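Local coordinates for ORF48 (Lactococcus phage TP901-1, PDB 3UH8), which probably serves as a structural component of the phage baseplate, the assembly at the tail tip that adheres to the host cell, at residues I32-V37 and A96-R101; P50-M55 and F117-E122. All blocks are in the same frame, centred on the assembly; numbering follows the deposited sequence.

Interaction 1 of 2, residues I32-V37 and A96-R101; sequences IVAQIV and AYFSFR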
# COMPACT_ATOMS: atom_id res chain seq x y z
N ILE A 32 5.55 -5.19 -0.03
CA ILE A 32 5.43 -4.15 -1.06
C ILE A 32 6.13 -2.89 -0.52
O ILE A 32 5.68 -2.31 0.47
CB ILE A 32 3.96 -3.88 -1.50
CG1 ILE A 32 3.33 -5.12 -2.19
CG2 ILE A 32 3.87 -2.63 -2.41
CD1 ILE A 32 1.79 -5.06 -2.41
N VAL A 33 7.25 -2.50 -1.15
CA VAL A 33 8.01 -1.31 -0.77
C VAL A 33 7.50 -0.20 -1.68
O VAL A 33 7.58 -0.31 -2.90
CB VAL A 33 9.55 -1.53 -0.87
CG1 VAL A 33 10.31 -0.30 -0.37
CG2 VAL A 33 9.98 -2.77 -0.10
N ALA A 34 6.88 0.83 -1.09
CA ALA A 34 6.30 1.91 -1.89
C ALA A 34 6.88 3.29 -1.64
O ALA A 34 7.03 3.70 -0.49
CB ALA A 34 4.79 1.93 -1.74
N GLN A 35 7.19 4.02 -2.73
CA GLN A 35 7.67 5.40 -2.70
C GLN A 35 6.44 6.29 -2.94
O GLN A 35 5.83 6.22 -4.00
CB GLN A 35 8.76 5.63 -3.77
CG GLN A 35 9.12 7.10 -3.99
CD GLN A 35 10.37 7.51 -3.27
OE1 GLN A 35 11.49 7.24 -3.72
NE2 GLN A 35 10.22 8.20 -2.15
N ILE A 36 6.02 7.06 -1.92
CA ILE A 36 4.88 7.96 -2.01
C ILE A 36 5.32 9.23 -2.75
O ILE A 36 6.38 9.80 -2.47
CB ILE A 36 4.19 8.21 -0.65
CG1 ILE A 36 3.95 6.89 0.13
CG2 ILE A 36 2.89 8.99 -0.80
CD1 ILE A 36 3.21 5.67 -0.62
N VAL A 37 4.53 9.59 -3.74
CA VAL A 37 4.80 10.70 -4.63
C VAL A 37 3.60 11.64 -4.76
O VAL A 37 2.45 11.21 -4.76
CB VAL A 37 5.39 10.16 -5.97
CG1 VAL A 37 4.71 10.74 -7.20
CG2 VAL A 37 6.90 10.37 -6.03
N ALA A 96 -5.87 -2.05 -4.63
CA ALA A 96 -5.65 -1.47 -3.30
C ALA A 96 -5.14 -0.03 -3.36
O ALA A 96 -4.80 0.46 -4.44
CB ALA A 96 -4.69 -2.34 -2.51
N TYR A 97 -5.10 0.65 -2.19
CA TYR A 97 -4.60 2.02 -2.03
C TYR A 97 -4.07 2.27 -0.61
O TYR A 97 -4.44 1.55 0.32
CB TYR A 97 -5.68 3.06 -2.45
CG TYR A 97 -6.77 3.30 -1.42
CD1 TYR A 97 -6.68 4.37 -0.53
CD2 TYR A 97 -7.91 2.50 -1.38
CE1 TYR A 97 -7.69 4.61 0.41
CE2 TYR A 97 -8.93 2.75 -0.46
CZ TYR A 97 -8.81 3.80 0.43
OH TYR A 97 -9.79 4.05 1.36
N PHE A 98 -3.22 3.29 -0.45
CA PHE A 98 -2.67 3.67 0.85
C PHE A 98 -3.31 4.94 1.37
O PHE A 98 -3.33 5.95 0.66
CB PHE A 98 -1.14 3.78 0.82
CG PHE A 98 -0.44 2.45 0.67
CD1 PHE A 98 -0.29 1.60 1.76
CD2 PHE A 98 0.06 2.05 -0.55
CE1 PHE A 98 0.34 0.36 1.62
CE2 PHE A 98 0.70 0.81 -0.69
CZ PHE A 98 0.83 -0.02 0.40
N SER A 99 -3.85 4.89 2.60
CA SER A 99 -4.50 6.01 3.28
C SER A 99 -3.64 6.45 4.46
O SER A 99 -3.19 5.61 5.24
CB SER A 99 -5.89 5.60 3.74
OG SER A 99 -6.49 6.57 4.59
N PHE A 100 -3.39 7.76 4.58
CA PHE A 100 -2.55 8.34 5.63
C PHE A 100 -3.43 9.04 6.64
O PHE A 100 -4.20 9.94 6.28
CB PHE A 100 -1.47 9.26 5.02
CG PHE A 100 -0.59 8.54 4.02
CD1 PHE A 100 -0.98 8.39 2.70
CD2 PHE A 100 0.62 7.98 4.42
CE1 PHE A 100 -0.18 7.70 1.79
CE2 PHE A 100 1.43 7.30 3.50
CZ PHE A 100 1.02 7.15 2.20
N ARG A 101 -3.38 8.56 7.90
CA ARG A 101 -4.27 9.02 8.96
C ARG A 101 -3.60 9.48 10.25
O ARG A 101 -2.49 9.05 10.58
CB ARG A 101 -5.32 7.92 9.28
CG ARG A 101 -5.82 7.18 8.04
CD ARG A 101 -6.89 6.14 8.29
NE ARG A 101 -7.32 5.57 7.02
CZ ARG A 101 -8.18 4.56 6.89
NH1 ARG A 101 -8.71 3.99 7.97
NH2 ARG A 101 -8.51 4.11 5.69
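Ser99 OG, on the opposite side of segment 96-101 from Phe98 and Phe100, the two rings that meet segment 32-37, is gripped by two groups. Arg101 NE donates to it at 2.8 Å with an N-H...O angle of 172°, and Glu110 OE2 forms a second hydrogen bond. The hydroxyl oxygen lies almost exactly in the guanidinium plane, and the salt bridge from Arg101 NH2 to Glu66 OE1 together with a cation-pi contact to Phe51 further fixes the turn of that flat group. On the other side of segment 96-101 the contact is apolar. Phe100 and Ile36 reach for each other from opposite directions, and the ring tip Phe100 CZ comes to 3.6 Å from Ile36 CG1. Ile36 has its CG1 branch beside the backbone N (chi1 -47°) and CG2 anti to it, which brings both branches to that ring atom, with CG2 4.0 Å from Phe100 CZ. The end of the longer branch, Ile36 CD1, is 3.9 Å from Phe100 CZ and sits at the ring edge, in its plane. In this immunoglobulin-like domain the two strands face each other across the apolar interior without a hydrogen bond between them; the closest CA atoms, those of Ile36 and Phe98, are 9.1 Å apart. Two residues along each strand, Ala34 CB approaches Phe98 CE2 more loosely, at 4.4 Å. Leu79, on strand 78-82, touches Ala34, Ile36 and Phe98 alike, while Phe100 stacks on Phe112 and meets the Phe45 ring with planes inclined at about 45°.

Interaction 2 of 2, residues P50-M55 and F117-E122; sequences PFFCLM and FHYIVE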
# COMPACT_ATOMS: atom_id res chain seq x y z
N PRO A 50 0.44 5.35 7.79
CA PRO A 50 -0.09 4.76 6.55
C PRO A 50 -0.92 3.51 6.80
O PRO A 50 -0.62 2.72 7.70
CB PRO A 50 1.16 4.46 5.72
CG PRO A 50 2.29 4.43 6.69
CD PRO A 50 1.86 5.00 8.00
N PHE A 51 -1.98 3.34 6.00
CA PHE A 51 -2.88 2.20 6.09
C PHE A 51 -3.06 1.52 4.75
O PHE A 51 -3.25 2.20 3.74
CB PHE A 51 -4.25 2.64 6.64
CG PHE A 51 -4.30 2.79 8.14
CD1 PHE A 51 -4.71 1.74 8.95
CD2 PHE A 51 -3.94 3.99 8.75
CE1 PHE A 51 -4.76 1.88 10.34
CE2 PHE A 51 -4.00 4.13 10.14
CZ PHE A 51 -4.39 3.07 10.92
N PHE A 52 -2.97 0.19 4.74
CA PHE A 52 -3.17 -0.61 3.53
C PHE A 52 -4.66 -0.88 3.41
O PHE A 52 -5.23 -1.59 4.25
CB PHE A 52 -2.35 -1.91 3.57
CG PHE A 52 -2.64 -2.88 2.45
CD1 PHE A 52 -2.08 -2.70 1.19
CD2 PHE A 52 -3.49 -3.96 2.64
CE1 PHE A 52 -2.36 -3.59 0.15
CE2 PHE A 52 -3.76 -4.86 1.60
CZ PHE A 52 -3.19 -4.66 0.36
N CYS A 53 -5.31 -0.30 2.39
CA CYS A 53 -6.73 -0.48 2.16
C CYS A 53 -6.96 -1.34 0.92
O CYS A 53 -6.83 -0.86 -0.21
CB CYS A 53 -7.45 0.86 2.06
SG CYS A 53 -7.24 1.92 3.51
N LEU A 54 -7.25 -2.64 1.14
CA LEU A 54 -7.53 -3.58 0.06
C LEU A 54 -8.98 -3.42 -0.33
O LEU A 54 -9.86 -3.41 0.55
CB LEU A 54 -7.22 -5.04 0.45
CG LEU A 54 -7.65 -6.15 -0.53
CD1 LEU A 54 -6.80 -6.17 -1.80
CD2 LEU A 54 -7.64 -7.50 0.13
N MET A 55 -9.28 -3.29 -1.62
CA MET A 55 -10.64 -3.11 -2.06
C MET A 55 -11.40 -4.41 -2.34
O MET A 55 -10.84 -5.35 -2.90
CB MET A 55 -10.69 -2.15 -3.24
CG MET A 55 -10.52 -0.70 -2.84
SD MET A 55 -10.60 0.44 -4.23
CE MET A 55 -12.37 0.49 -4.51
N PHE A 117 -4.05 1.31 -7.14
CA PHE A 117 -3.07 0.58 -7.92
C PHE A 117 -3.45 -0.88 -7.89
O PHE A 117 -4.23 -1.30 -7.02
CB PHE A 117 -1.65 0.80 -7.37
CG PHE A 117 -1.34 0.13 -6.05
CD1 PHE A 117 -1.66 0.74 -4.85
CD2 PHE A 117 -0.70 -1.11 -6.02
CE1 PHE A 117 -1.37 0.12 -3.63
CE2 PHE A 117 -0.42 -1.73 -4.80
CZ PHE A 117 -0.75 -1.11 -3.61
N HIS A 118 -2.89 -1.66 -8.81
CA HIS A 118 -3.17 -3.08 -8.87
C HIS A 118 -1.94 -3.92 -8.62
O HIS A 118 -0.83 -3.50 -8.93
CB HIS A 118 -3.79 -3.45 -10.22
CG HIS A 118 -5.18 -2.93 -10.42
ND1 HIS A 118 -5.41 -1.68 -10.96
CD2 HIS A 118 -6.37 -3.54 -10.20
CE1 HIS A 118 -6.73 -1.56 -11.02
NE2 HIS A 118 -7.34 -2.66 -10.58
N TYR A 119 -2.16 -5.11 -8.05
CA TYR A 119 -1.14 -6.12 -7.81
C TYR A 119 -1.75 -7.49 -8.12
O TYR A 119 -2.96 -7.67 -8.01
CB TYR A 119 -0.52 -6.03 -6.41
CG TYR A 119 -1.41 -6.45 -5.26
CD1 TYR A 119 -1.39 -7.75 -4.77
CD2 TYR A 119 -2.21 -5.52 -4.60
CE1 TYR A 119 -2.18 -8.14 -3.69
CE2 TYR A 119 -3.00 -5.89 -3.51
CZ TYR A 119 -2.98 -7.20 -3.06
OH TYR A 119 -3.77 -7.59 -2.00
N ILE A 120 -0.91 -8.44 -8.53
CA ILE A 120 -1.38 -9.78 -8.88
C ILE A 120 -0.95 -10.86 -7.89
O ILE A 120 0.23 -10.97 -7.59
CB ILE A 120 -1.16 -10.15 -10.39
CG1 ILE A 120 -1.06 -11.67 -10.64
CG2 ILE A 120 0.02 -9.41 -11.02
CD1 ILE A 120 -1.91 -12.17 -11.76
N VAL A 121 -1.92 -11.63 -7.39
CA VAL A 121 -1.62 -12.76 -6.52
C VAL A 121 -1.67 -13.99 -7.41
O VAL A 121 -2.69 -14.27 -8.04
CB VAL A 121 -2.52 -12.91 -5.27
CG1 VAL A 121 -2.07 -14.11 -4.43
CG2 VAL A 121 -2.50 -11.65 -4.41
N GLU A 122 -0.54 -14.68 -7.52
CA GLU A 122 -0.39 -15.88 -8.33
C GLU A 122 -0.37 -17.13 -7.45
O GLU A 122 -0.13 -17.04 -6.25
CB GLU A 122 0.89 -15.81 -9.18
CG GLU A 122 0.75 -14.90 -10.39
CD GLU A 122 1.98 -14.68 -11.25
OE1 GLU A 122 3.07 -15.19 -10.89
OE2 GLU A 122 1.85 -14.00 -12.29
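Tyr119 sets its phenol end against two neighbouring side chains of segment 50-55, Phe52 and Leu54. Its hydroxyl, Tyr119 OH, lies 3.4 Å from the methyl Leu54 CD1. The same oxygen is 3.8 Å from Phe52 CZ, at the edge of the phenylalanine ring and in its plane. Phe52 CZ also packs against the ring carbon Tyr119 CE2 at 4.1 Å, the two side chains coming from opposite directions, whereas Leu54 crosses the tyrosine at about a right angle. None of these contacts is a hydrogen bond: the oxygen meets carbon at van der Waals distance, and its hydrogen bond is with Ala87 O in helix 85-89. Segments 50-55 and 117-122 belong to the same sheet of the immunoglobulin-like fold but are not paired: strand 92-103 runs between them, antiparallel to both, and the meeting is made over its surface. There Ala96, whose side chain is a single methyl, has CB 4.1 Å from Tyr119 CE2 and also touches Phe52. With CG anti to the backbone N (chi1 172°), the Phe52 ring is carried out so that its far end, CZ, meets the tyrosine; the ring stacks on Tyr81. Val20 and Leu22 pack against Tyr119 in turn.

Overall arrangement
Both contacts are buried and neither has a hydrogen bond across it; strand 92-103 supplies one side of interaction 1 and lies beneath interaction 2. Interaction 1 spans the interior, joining that strand to strand 30-38 through side chains alone; interaction 2 stays within one sheet, linking that strand's two neighbours. Segments 50-55 and 96-101 are neighbours, joined by probable backbone hydrogen bonds from Phe51 N to Ser99 O and from Cys53 N to Tyr97 O; the centres of the two interactions are about 10 Å apart. Interaction 1 sits nearer the middle of the domain and pairs aliphatic groups with phenylalanine rings. Interaction 2 brings a hydroxyl into the apolar interior, with a helix carbonyl as its partner.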